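Local coordinates for protein PLP-Dependent L-Arginine Hydroxylase MppP (Streptomyces wadayamensis, PDB 5DJ3) that uses pyridoxal 5'-phosphate to hydroxylate L-arginine, and belongs to a family of pyridoxal-phosphate-dependent aminotransferases, at residues A[30-35]-A[222-227]; A[111-116]-A[338-343]; A[155-160]-A[187-192]. All coordinates share one frame; numbering follows the deposited sequence.

Contact 1: residues A[30-35]-A[222-227]. With 5DK ((E)-N~2~-({3-hydroxy-2-methyl-5-[(phosphonooxy)methyl]pyridin-4-yl}methylidene)-D-arginine), chain E.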
loop_
_atom_site.group_PDB
_atom_site.type_symbol
_atom_site.label_atom_id
_atom_site.label_comp_id
_atom_site.label_asym_id
_atom_site.label_seq_id
_atom_site.Cartn_x
_atom_site.Cartn_y
_atom_site.Cartn_z
ATOM N N ALA A 30 16.504 5.439 3.366
ATOM C CA ALA A 30 17.508 5.945 4.298
ATOM C C ALA A 30 17.743 4.972 5.430
ATOM O O ALA A 30 16.796 4.544 6.104
ATOM C CB ALA A 30 17.095 7.304 4.867
ATOM N N ARG A 31 19.023 4.638 5.633
ATOM C CA ARG A 31 19.467 3.747 6.689
ATOM C C ARG A 31 20.578 4.338 7.545
ATOM O O ARG A 31 21.211 3.590 8.295
ATOM C CB ARG A 31 19.966 2.422 6.102
ATOM C CG ARG A 31 18.933 1.687 5.255
ATOM C CD ARG A 31 19.545 0.388 4.730
ATOM N NE ARG A 31 18.659 -0.308 3.799
ATOM C CZ ARG A 31 18.830 -1.578 3.434
ATOM N NH1 ARG A 31 19.844 -2.298 3.933
ATOM N NH2 ARG A 31 17.983 -2.131 2.568
ATOM N N GLN A 32 20.844 5.639 7.458
ATOM C CA GLN A 32 21.790 6.240 8.391
ATOM C C GLN A 32 21.168 6.326 9.774
ATOM O O GLN A 32 19.953 6.162 9.945
ATOM C CB GLN A 32 22.199 7.635 7.954
ATOM C CG GLN A 32 21.064 8.635 7.914
ATOM C CD GLN A 32 20.346 8.613 6.583
ATOM O OE1 GLN A 32 20.306 7.599 5.902
ATOM N NE2 GLN A 32 19.782 9.727 6.211
ATOM N N ALA A 33 22.012 6.614 10.768
ATOM C CA ALA A 33 21.521 6.705 12.139
ATOM C C ALA A 33 20.535 7.856 12.284
ATOM O O ALA A 33 20.601 8.860 11.572
ATOM C CB ALA A 33 22.682 6.904 13.144
ATOM N N LEU A 34 19.625 7.715 13.247
ATOM C CA LEU A 34 18.786 8.839 13.642
ATOM C C LEU A 34 19.627 9.958 14.246
ATOM O O LEU A 34 20.587 9.712 14.981
ATOM C CB LEU A 34 17.752 8.371 14.668
ATOM C CG LEU A 34 16.686 7.441 14.099
ATOM C CD1 LEU A 34 15.861 6.822 15.200
ATOM C CD2 LEU A 34 15.794 8.207 13.156
ATOM N N SER A 35 19.257 11.193 13.952
ATOM C CA SER A 35 19.779 12.318 14.710
ATOM C C SER A 35 19.241 12.290 16.135
ATOM O O SER A 35 18.227 11.651 16.407
ATOM C CB SER A 35 19.347 13.617 14.070
ATOM O OG SER A 35 17.957 13.747 14.286
ATOM N N LEU A 222 13.336 10.584 2.549
ATOM C CA LEU A 222 14.095 11.627 3.239
ATOM C C LEU A 222 14.805 11.100 4.471
ATOM O O LEU A 222 16.012 11.312 4.642
ATOM C CB LEU A 222 13.189 12.772 3.661
ATOM C CG LEU A 222 13.052 13.973 2.749
ATOM C CD1 LEU A 222 12.381 15.054 3.586
ATOM C CD2 LEU A 222 14.402 14.439 2.172
ATOM N N TRP A 223 14.055 10.473 5.369
ATOM C CA TRP A 223 14.468 10.234 6.742
ATOM C C TRP A 223 14.512 8.729 7.015
ATOM O O TRP A 223 13.766 7.963 6.387
ATOM C CB TRP A 223 13.474 10.891 7.715
ATOM C CG TRP A 223 13.233 12.349 7.494
ATOM C CD1 TRP A 223 14.163 13.323 7.522
ATOM C CD2 TRP A 223 11.979 12.991 7.220
ATOM N NE1 TRP A 223 13.580 14.546 7.285
ATOM C CE2 TRP A 223 12.236 14.372 7.103
ATOM C CE3 TRP A 223 10.662 12.538 7.073
ATOM C CZ2 TRP A 223 11.226 15.313 6.842
ATOM C CZ3 TRP A 223 9.652 13.481 6.808
ATOM C CH2 TRP A 223 9.941 14.842 6.697
ATOM N N PRO A 224 15.375 8.250 8.005
ATOM C CA PRO A 224 15.389 6.790 8.273
ATOM C C PRO A 224 14.241 6.358 9.185
ATOM O O PRO A 224 14.373 6.131 10.375
ATOM C CB PRO A 224 16.766 6.577 8.905
ATOM C CG PRO A 224 17.094 7.875 9.537
ATOM C CD PRO A 224 16.399 8.966 8.781
ATOM N N THR A 225 13.059 6.229 8.582
ATOM C CA THR A 225 11.821 5.925 9.271
ATOM C C THR A 225 11.353 4.493 9.007
ATOM O O THR A 225 10.156 4.204 9.138
ATOM C CB THR A 225 10.726 6.913 8.834
ATOM O OG1 THR A 225 10.614 6.883 7.412
ATOM C CG2 THR A 225 11.034 8.352 9.274
ATOM N N LEU A 226 12.255 3.603 8.602
ATOM C CA LEU A 226 11.928 2.181 8.490
ATOM C C LEU A 226 10.704 1.974 7.595
ATOM O O LEU A 226 9.814 1.180 7.893
ATOM C CB LEU A 226 11.703 1.570 9.878
ATOM C CG LEU A 226 12.831 1.848 10.877
ATOM C CD1 LEU A 226 12.415 1.522 12.301
ATOM C CD2 LEU A 226 14.099 1.063 10.499
ATOM N N ASP A 227 10.631 2.750 6.517
ATOM C CA ASP A 227 9.559 2.651 5.535
ATOM C C ASP A 227 8.194 3.016 6.088
ATOM O O ASP A 227 7.166 2.663 5.496
ATOM C CB ASP A 227 9.500 1.256 4.913
ATOM C CG ASP A 227 10.252 1.198 3.632
ATOM O OD1 ASP A 227 9.922 2.027 2.754
ATOM O OD2 ASP A 227 11.185 0.373 3.520
HETATM C C2 5DK E . 10.341 7.550 -7.187
HETATM C C3 5DK E . 11.193 6.603 -6.637
HETATM C C4 5DK E . 10.677 5.511 -5.942
HETATM C C5 5DK E . 9.285 5.442 -5.855
HETATM C C6 5DK E . 8.492 6.430 -6.424
HETATM C CB 5DK E . 13.065 2.895 -3.644
HETATM O O3 5DK E . 12.561 6.790 -6.823
HETATM O O1P 5DK E . 8.221 4.047 -1.244
HETATM O O2P 5DK E . 6.807 3.093 -3.067
HETATM O O3P 5DK E . 9.055 2.216 -2.713
HETATM O O4P 5DK E . 8.851 4.551 -3.746
HETATM N N 5DK E . 12.777 4.612 -5.323
HETATM P P 5DK E . 8.240 3.486 -2.663
HETATM C C2A 5DK E . 10.987 8.708 -7.961
HETATM C C4A 5DK E . 11.537 4.390 -5.283
HETATM C C5A 5DK E . 8.636 4.279 -5.099
HETATM N N1 5DK E . 9.023 7.446 -7.066
HETATM C CA 5DK E . 13.486 3.364 -5.041
HETATM C C 5DK E . 15.006 3.565 -5.070
HETATM O O 5DK E . 15.538 4.572 -5.566
HETATM C CG 5DK E . 12.877 1.359 -3.559
HETATM C CD 5DK E . 11.815 1.013 -2.489
HETATM N NE 5DK E . 12.467 0.887 -1.178
HETATM C CZ 5DK E . 11.778 0.212 -0.068
HETATM N NH1 5DK E . 10.314 0.082 -0.055
HETATM N NH2 5DK E . 12.455 -0.237 0.891
HETATM O OXT 5DK E . 15.813 2.719 -4.610
HETATM O O HOH W 1 14.005 6.745 3.886
HETATM O O HOH W 2 15.175 3.386 8.372
#
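Ala30 rests on the peptide that leads into Pro224, the centre of an inverse gamma turn. The turn lies in the loop between strands 212-218 and 231-235. Ala30 CB comes within 3.6 Å of Trp223 C and also packs on Pro224 CB. Two waters join the backbones here. One accepts from Ala30 N and donates to Trp223 O at 2.8 Å. The other donates to Ala30 O and accepts from Leu226 N at 2.9 Å. Both polar backbone atoms of Ala30 are therefore linked to segment 222-227 through solvent. Ala30 O also receives a CA-H...O contact from Pro224 CA at 3.4 Å. Arg31 turns away, and its backbone pairs with Ser356. Gln32 contributes mainly its backbone carbonyl, whose O packs against Pro224 CG at 3.4 Å. Leu34 then crosses the proline at a slant. Its CG is anti to the carbonyl carbon (chi1 -69°), and the methyl CD2 reaches back to Pro224 CG at 3.9 Å. The proline ring is thus met by Ala30, by the Gln32 carbonyl and by a leucine methyl. Leu34 also packs on Trp49 of the second subunit, so the contact lies close to the dimer interface. Ser35 ends the segment as the N-cap of helix 36-43, its OG bonded to Gln38 N. The far end of segment 222-227 reaches the bound cofactor-arginine adduct. There Asp227 makes a salt bridge to Lys229 through OD1, while its OD2 accepts a hydrogen bond from guanidinium NH2 of the adduct at 3.0 Å.

Contact 2: residues A[111-116]-A[338-343]. With 5DK ((E)-N~2~-({3-hydroxy-2-methyl-5-[(phosphonooxy)methyl]pyridin-4-yl}methylidene)-D-arginine), chain E.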
loop_
_atom_site.group_PDB
_atom_site.type_symbol
_atom_site.label_atom_id
_atom_site.label_comp_id
_atom_site.label_asym_id
_atom_site.label_seq_id
_atom_site.Cartn_x
_atom_site.Cartn_y
_atom_site.Cartn_z
ATOM N N VAL A 111 9.687 10.846 -18.732
ATOM C CA VAL A 111 11.119 11.118 -18.687
ATOM C C VAL A 111 11.910 9.803 -18.645
ATOM O O VAL A 111 11.524 8.811 -17.997
ATOM C CB VAL A 111 11.481 12.035 -17.503
ATOM C CG1 VAL A 111 11.281 11.329 -16.126
ATOM C CG2 VAL A 111 12.914 12.463 -17.630
ATOM N N HIS A 112 13.037 9.812 -19.334
ATOM C CA HIS A 112 13.897 8.665 -19.507
ATOM C C HIS A 112 15.351 9.151 -19.355
ATOM O O HIS A 112 15.741 10.106 -20.032
ATOM C CB HIS A 112 13.648 8.045 -20.899
ATOM C CG HIS A 112 14.429 6.800 -21.174
ATOM N ND1 HIS A 112 15.434 6.743 -22.112
ATOM C CD2 HIS A 112 14.333 5.552 -20.651
ATOM C CE1 HIS A 112 15.924 5.516 -22.158
ATOM N NE2 HIS A 112 15.282 4.776 -21.270
ATOM N N PRO A 113 16.148 8.526 -18.470
ATOM C CA PRO A 113 15.792 7.419 -17.575
ATOM C C PRO A 113 14.929 7.907 -16.425
ATOM O O PRO A 113 14.793 9.117 -16.264
ATOM C CB PRO A 113 17.153 6.929 -17.067
ATOM C CG PRO A 113 17.976 8.116 -16.985
ATOM C CD PRO A 113 17.516 9.008 -18.181
ATOM N N THR A 114 14.339 6.991 -15.666
ATOM C CA THR A 114 13.699 7.313 -14.389
ATOM C C THR A 114 13.579 5.994 -13.634
ATOM O O THR A 114 13.984 4.946 -14.135
ATOM C CB THR A 114 12.343 8.054 -14.589
ATOM O OG1 THR A 114 11.920 8.660 -13.370
ATOM C CG2 THR A 114 11.230 7.166 -15.056
ATOM N N PHE A 115 13.076 6.063 -12.402
ATOM C CA PHE A 115 12.756 4.870 -11.624
ATOM C C PHE A 115 11.775 3.986 -12.381
ATOM O O PHE A 115 10.724 4.446 -12.834
ATOM C CB PHE A 115 12.169 5.266 -10.264
ATOM C CG PHE A 115 11.893 4.098 -9.357
ATOM C CD1 PHE A 115 12.864 3.139 -9.118
ATOM C CD2 PHE A 115 10.651 3.960 -8.757
ATOM C CE1 PHE A 115 12.612 2.061 -8.282
ATOM C CE2 PHE A 115 10.385 2.897 -7.905
ATOM C CZ PHE A 115 11.359 1.931 -7.673
ATOM N N ASP A 116 12.139 2.708 -12.539
ATOM C CA ASP A 116 11.527 1.861 -13.557
ATOM C C ASP A 116 10.134 1.388 -13.171
ATOM O O ASP A 116 9.341 1.058 -14.070
ATOM C CB ASP A 116 12.426 0.667 -13.853
ATOM C CG ASP A 116 12.688 -0.160 -12.643
ATOM O OD1 ASP A 116 12.818 0.422 -11.546
ATOM O OD2 ASP A 116 12.760 -1.393 -12.790
ATOM N N GLN A 338 18.265 -0.738 -15.467
ATOM C CA GLN A 338 16.817 -0.797 -15.272
ATOM C C GLN A 338 16.175 0.588 -15.335
ATOM O O GLN A 338 14.981 0.675 -15.622
ATOM C CB GLN A 338 16.471 -1.486 -13.931
ATOM C CG GLN A 338 16.983 -0.670 -12.641
ATOM C CD GLN A 338 16.573 -1.260 -11.265
ATOM O OE1 GLN A 338 17.011 -2.342 -10.881
ATOM N NE2 GLN A 338 15.743 -0.528 -10.524
ATOM N N PHE A 339 16.952 1.666 -15.109
ATOM C CA PHE A 339 16.421 3.021 -15.130
ATOM C C PHE A 339 16.168 3.509 -16.547
ATOM O O PHE A 339 15.299 4.365 -16.778
ATOM C CB PHE A 339 17.395 3.977 -14.421
ATOM C CG PHE A 339 17.659 3.624 -12.968
ATOM C CD1 PHE A 339 16.725 3.908 -11.998
ATOM C CD2 PHE A 339 18.851 3.027 -12.581
ATOM C CE1 PHE A 339 16.952 3.595 -10.658
ATOM C CE2 PHE A 339 19.089 2.711 -11.253
ATOM C CZ PHE A 339 18.134 2.997 -10.285
ATOM N N HIS A 340 16.938 2.996 -17.493
ATOM C CA HIS A 340 16.760 3.319 -18.899
ATOM C C HIS A 340 15.701 2.379 -19.482
ATOM O O HIS A 340 15.969 1.457 -20.257
ATOM C CB HIS A 340 18.099 3.238 -19.602
ATOM C CG HIS A 340 19.127 4.115 -18.965
ATOM N ND1 HIS A 340 19.465 5.348 -19.479
ATOM C CD2 HIS A 340 19.830 3.976 -17.812
ATOM C CE1 HIS A 340 20.380 5.903 -18.698
ATOM N NE2 HIS A 340 20.616 5.095 -17.681
ATOM N N TRP A 341 14.457 2.660 -19.079
ATOM C CA TRP A 341 13.339 1.746 -19.279
ATOM C C TRP A 341 12.920 1.603 -20.742
ATOM O O TRP A 341 12.154 0.692 -21.058
ATOM C CB TRP A 341 12.173 2.224 -18.425
ATOM C CG TRP A 341 11.783 3.638 -18.710
ATOM C CD1 TRP A 341 12.111 4.736 -17.984
ATOM C CD2 TRP A 341 10.986 4.104 -19.809
ATOM N NE1 TRP A 341 11.580 5.873 -18.569
ATOM C CE2 TRP A 341 10.874 5.503 -19.681
ATOM C CE3 TRP A 341 10.349 3.473 -20.880
ATOM C CZ2 TRP A 341 10.162 6.286 -20.595
ATOM C CZ3 TRP A 341 9.642 4.262 -21.811
ATOM C CH2 TRP A 341 9.553 5.644 -21.652
ATOM N N ALA A 342 13.375 2.469 -21.632
ATOM C CA ALA A 342 13.125 2.307 -23.059
ATOM C C ALA A 342 14.341 1.811 -23.824
ATOM O O ALA A 342 14.181 1.381 -24.965
ATOM C CB ALA A 342 12.664 3.634 -23.677
ATOM N N GLU A 343 15.544 1.906 -23.237
ATOM C CA GLU A 343 16.776 1.447 -23.876
ATOM C C GLU A 343 17.799 1.089 -22.804
ATOM O O GLU A 343 18.716 1.861 -22.517
ATOM C CB GLU A 343 17.345 2.524 -24.795
ATOM C CG GLU A 343 18.354 2.007 -25.783
ATOM C CD GLU A 343 17.735 1.045 -26.805
ATOM O OE1 GLU A 343 17.784 -0.186 -26.582
ATOM O OE2 GLU A 343 17.193 1.521 -27.822
HETATM C C2 5DK E . 10.341 7.550 -7.187
HETATM C C3 5DK E . 11.193 6.603 -6.637
HETATM C C4 5DK E . 10.677 5.511 -5.942
HETATM C C5 5DK E . 9.285 5.442 -5.855
HETATM C C6 5DK E . 8.492 6.430 -6.424
HETATM C CB 5DK E . 13.065 2.895 -3.644
HETATM O O3 5DK E . 12.561 6.790 -6.823
HETATM O O1P 5DK E . 8.221 4.047 -1.244
HETATM O O2P 5DK E . 6.807 3.093 -3.067
HETATM O O3P 5DK E . 9.055 2.216 -2.713
HETATM O O4P 5DK E . 8.851 4.551 -3.746
HETATM N N 5DK E . 12.777 4.612 -5.323
HETATM P P 5DK E . 8.240 3.486 -2.663
HETATM C C2A 5DK E . 10.987 8.708 -7.961
HETATM C C4A 5DK E . 11.537 4.390 -5.283
HETATM C C5A 5DK E . 8.636 4.279 -5.099
HETATM N N1 5DK E . 9.023 7.446 -7.066
HETATM C CA 5DK E . 13.486 3.364 -5.041
HETATM C C 5DK E . 15.006 3.565 -5.070
HETATM O O 5DK E . 15.538 4.572 -5.566
HETATM C CG 5DK E . 12.877 1.359 -3.559
HETATM C CD 5DK E . 11.815 1.013 -2.489
HETATM N NE 5DK E . 12.467 0.887 -1.178
HETATM C CZ 5DK E . 11.778 0.212 -0.068
HETATM N NH1 5DK E . 10.314 0.082 -0.055
HETATM N NH2 5DK E . 12.455 -0.237 0.891
HETATM O OXT 5DK E . 15.813 2.719 -4.610
#
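His112 CG is anti to its backbone N (chi1 -177°), and Trp341 CG sits between its backbone N and carbonyl carbon (chi1 56°); this brings the two rings together. The result is an edge-to-face stack. The His112 edge points at the face of the five-membered indole ring, with centroids 4.5 Å apart and planes at 79°. His340 adds a second edge-to-face pair, turning its edge to the His112 face. Ala342 CB sits over a face of the same imidazole, 4.0 Å from its centroid. His112 ND1 is hydrogen-bonded to Glu133 OE2. In the plane of the indole, Trp341 NE1 donates to Val111 O at 3.0 Å. A leucine in place of Trp341 would probably leave Val111 O without this donor and the His112 edge without its flat surface. Pro113, which follows a cis peptide, lays CB over the centre of the His340 ring, 3.7 Å from its centroid. Next to it, Thr114 N donates to Phe339 O at 3.0 Å. Phe115 packs its ring on the cofactor adduct, with CD2 3.2 Å from ligand C4. Asp116, a magnesium-binding residue, touches Gln338 O with its CB at 3.1 Å. The contact joins the C-terminal end of strand 107-112 to the loop between strands 334-335 and 350-354. Trp341 also packs on Leu129 and Pro131 of strand 128-133 and on Ala119 and Arg123 of helix 116-124, while Phe339 and His340 lie against Arg352 and Met350 of strand 350-354.

Contact 3: residues A[155-160]-A[187-192]. With 5DK ((E)-N~2~-({3-hydroxy-2-methyl-5-[(phosphonooxy)methyl]pyridin-4-yl}methylidene)-D-arginine), chain E.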
loop_
_atom_site.group_PDB
_atom_site.type_symbol
_atom_site.label_atom_id
_atom_site.label_comp_id
_atom_site.label_asym_id
_atom_site.label_seq_id
_atom_site.Cartn_x
_atom_site.Cartn_y
_atom_site.Cartn_z
ATOM N N VAL A 155 6.861 13.659 -15.416
ATOM C CA VAL A 155 8.232 14.049 -15.111
ATOM C C VAL A 155 8.537 13.654 -13.672
ATOM O O VAL A 155 7.760 13.976 -12.770
ATOM C CB VAL A 155 8.444 15.566 -15.323
ATOM C CG1 VAL A 155 9.914 15.971 -14.976
ATOM C CG2 VAL A 155 8.095 15.980 -16.754
ATOM N N THR A 156 9.679 13.003 -13.454
ATOM C CA THR A 156 10.191 12.722 -12.105
ATOM C C THR A 156 11.213 13.803 -11.767
ATOM O O THR A 156 12.217 13.936 -12.466
ATOM C CB THR A 156 10.843 11.339 -12.001
ATOM O OG1 THR A 156 9.938 10.327 -12.481
ATOM C CG2 THR A 156 11.238 11.004 -10.503
ATOM N N THR A 157 10.945 14.593 -10.725
ATOM C CA THR A 157 11.823 15.724 -10.396
ATOM C C THR A 157 11.850 15.994 -8.896
ATOM O O THR A 157 10.781 16.146 -8.303
ATOM C CB THR A 157 11.405 17.055 -11.143
ATOM O OG1 THR A 157 12.296 18.138 -10.766
ATOM C CG2 THR A 157 9.953 17.439 -10.864
ATOM N N PRO A 158 13.063 16.017 -8.266
ATOM C CA PRO A 158 14.366 15.640 -8.850
ATOM C C PRO A 158 14.317 14.231 -9.374
ATOM O O PRO A 158 13.696 13.391 -8.722
ATOM C CB PRO A 158 15.353 15.736 -7.673
ATOM C CG PRO A 158 14.669 16.530 -6.674
ATOM C CD PRO A 158 13.203 16.315 -6.833
ATOM N N ASN A 159 14.898 13.989 -10.544
ATOM C CA ASN A 159 14.850 12.661 -11.137
ATOM C C ASN A 159 15.747 11.702 -10.361
ATOM O O ASN A 159 16.753 12.088 -9.754
ATOM C CB ASN A 159 15.307 12.675 -12.591
ATOM C CG ASN A 159 14.826 11.459 -13.385
ATOM O OD1 ASN A 159 13.975 10.670 -12.923
ATOM N ND2 ASN A 159 15.337 11.320 -14.605
ATOM N N ASN A 160 15.349 10.448 -10.400
ATOM C CA ASN A 160 16.084 9.325 -9.892
ATOM C C ASN A 160 16.333 8.500 -11.115
ATOM O O ASN A 160 15.375 8.016 -11.681
ATOM C CB ASN A 160 15.246 8.568 -8.884
ATOM C CG ASN A 160 15.796 7.228 -8.536
ATOM O OD1 ASN A 160 16.922 6.855 -8.889
ATOM N ND2 ASN A 160 15.021 6.498 -7.761
ATOM N N LEU A 187 3.674 14.935 -12.127
ATOM C CA LEU A 187 5.009 15.020 -11.542
ATOM C C LEU A 187 5.182 14.011 -10.410
ATOM O O LEU A 187 4.271 13.793 -9.606
ATOM C CB LEU A 187 5.299 16.411 -10.995
ATOM C CG LEU A 187 5.001 17.661 -11.807
ATOM C CD1 LEU A 187 5.360 18.911 -11.016
ATOM C CD2 LEU A 187 5.767 17.650 -13.121
ATOM N N ASP A 188 6.360 13.392 -10.341
ATOM C CA ASP A 188 6.745 12.585 -9.190
ATOM C C ASP A 188 7.883 13.309 -8.475
ATOM O O ASP A 188 8.960 13.520 -9.045
ATOM C CB ASP A 188 7.130 11.160 -9.619
ATOM C CG ASP A 188 7.711 10.307 -8.448
ATOM O OD1 ASP A 188 8.317 10.874 -7.514
ATOM O OD2 ASP A 188 7.559 9.062 -8.463
ATOM N N THR A 189 7.643 13.682 -7.230
ATOM C CA THR A 189 8.530 14.583 -6.499
ATOM C C THR A 189 9.077 13.941 -5.225
ATOM O O THR A 189 9.397 14.631 -4.251
ATOM C CB THR A 189 7.804 15.890 -6.184
ATOM O OG1 THR A 189 6.606 15.624 -5.420
ATOM C CG2 THR A 189 7.450 16.618 -7.478
ATOM N N SER A 190 9.225 12.616 -5.242
ATOM C CA SER A 190 9.688 11.878 -4.079
ATOM C C SER A 190 11.038 12.378 -3.568
ATOM O O SER A 190 11.310 12.270 -2.372
ATOM C CB SER A 190 9.749 10.385 -4.403
ATOM O OG SER A 190 10.888 10.080 -5.140
ATOM N N PHE A 191 11.903 12.908 -4.431
ATOM C CA PHE A 191 13.235 13.303 -3.987
ATOM C C PHE A 191 13.309 14.789 -3.669
ATOM O O PHE A 191 14.395 15.319 -3.388
ATOM C CB PHE A 191 14.263 12.902 -5.021
ATOM C CG PHE A 191 14.650 11.468 -4.929
ATOM C CD1 PHE A 191 13.922 10.498 -5.594
ATOM C CD2 PHE A 191 15.705 11.074 -4.134
ATOM C CE1 PHE A 191 14.264 9.168 -5.505
ATOM C CE2 PHE A 191 16.042 9.741 -4.018
ATOM C CZ PHE A 191 15.336 8.794 -4.705
ATOM N N ARG A 192 12.155 15.443 -3.623
ATOM C CA ARG A 192 12.102 16.885 -3.497
ATOM C C ARG A 192 12.975 17.370 -2.358
ATOM O O ARG A 192 13.724 18.337 -2.498
ATOM C CB ARG A 192 10.657 17.324 -3.266
ATOM C CG ARG A 192 10.524 18.854 -3.257
ATOM C CD ARG A 192 9.202 19.302 -2.715
ATOM N NE ARG A 192 8.067 18.944 -3.559
ATOM C CZ ARG A 192 7.756 19.549 -4.693
ATOM N NH1 ARG A 192 8.520 20.528 -5.179
ATOM N NH2 ARG A 192 6.659 19.201 -5.350
HETATM C C2 5DK E . 10.341 7.550 -7.187
HETATM C C3 5DK E . 11.193 6.603 -6.637
HETATM C C4 5DK E . 10.677 5.511 -5.942
HETATM C C5 5DK E . 9.285 5.442 -5.855
HETATM C C6 5DK E . 8.492 6.430 -6.424
HETATM C CB 5DK E . 13.065 2.895 -3.644
HETATM O O3 5DK E . 12.561 6.790 -6.823
HETATM O O1P 5DK E . 8.221 4.047 -1.244
HETATM O O2P 5DK E . 6.807 3.093 -3.067
HETATM O O3P 5DK E . 9.055 2.216 -2.713
HETATM O O4P 5DK E . 8.851 4.551 -3.746
HETATM N N 5DK E . 12.777 4.612 -5.323
HETATM P P 5DK E . 8.240 3.486 -2.663
HETATM C C2A 5DK E . 10.987 8.708 -7.961
HETATM C C4A 5DK E . 11.537 4.390 -5.283
HETATM C C5A 5DK E . 8.636 4.279 -5.099
HETATM N N1 5DK E . 9.023 7.446 -7.066
HETATM C CA 5DK E . 13.486 3.364 -5.041
HETATM C C 5DK E . 15.006 3.565 -5.070
HETATM O O 5DK E . 15.538 4.572 -5.566
HETATM C CG 5DK E . 12.877 1.359 -3.559
HETATM C CD 5DK E . 11.815 1.013 -2.489
HETATM N NE 5DK E . 12.467 0.887 -1.178
HETATM C CZ 5DK E . 11.778 0.212 -0.068
HETATM N NH1 5DK E . 10.314 0.082 -0.055
HETATM N NH2 5DK E . 12.455 -0.237 0.891
HETATM O OXT 5DK E . 15.813 2.719 -4.610
HETATM O O HOH W 3 11.500 12.933 -7.268
#
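Val155 and Thr156 pair in parallel with Leu187 and Asp188 at the ends of two neighbouring strands. Two backbone hydrogen bonds hold the pair. Asp188 N donates to Val155 O at 2.9 Å, and Thr157 N donates to Asp188 O at 2.8 Å. CA-H...O contacts fill in between, including one from Thr189 CA to Thr157 O. Beyond the strands a water donates to Pro158 O at 2.7 Å and to Asp188 O, and accepts from Phe191 N. Apolar contacts are few. Val155 meets Leu187 on one sheet face, and Pro158, after a cis peptide, sets CD 4.0 Å from Phe191 CB. Several side chains meet the ligand. Asp188 CG stands anti to the backbone N (chi1 173°), which carries the carboxylate to the pyridine, and OD2 lies 2.6 Å from ligand N1. Its OD1 accepts from Ser190 N at 3.0 Å, an Asx turn that helps fix the rotation of the carboxylate. Asn160 ND2 donates twice, to the phenolic O3 at 2.6 Å and to the carboxylate O of the arginine part at 3.0 Å. Asn160 OD1 accepts a hydrogen bond from Arg352 NH1. Phe191 brings its ring edge to the same O3, nearly in plane, and is turned 70° from the Asn160 amide. Thr156 CG2 touches the pyridine methyl. The two strands are the parallel arms of a beta-alpha-beta unit with helix 168-181. An aspartate at the end of a strand, facing the pyridine nitrogen, and an asparagine on the loop after the neighbouring strand, at O3, are typical of the fold-type I aminotransferase cofactor site.

All three contacts touch the cofactor-arginine adduct, each at a different part. Contact 1 takes the guanidinium end. Contact 2 supplies the phenyl ring packed on the cofactor. Contact 3 holds the pyridine nitrogen, O3 and the carboxylate of the arginine part. Contacts 1 and 2 lie on opposite sides of the chain's centre, with centres 26 Å apart and nearest atoms about 11 Å apart. Contact 3 lies closer to both. Its nearest atoms are about 6 Å from contact 1, and it touches contact 2. There Thr114 OG1 lies 2.7 Å from Thr156 OG1, and Pro113 O 2.8 Å from Asn159 ND2, both probable hydrogen bonds, at the ends of the adjacent strands 107-112 and 152-156.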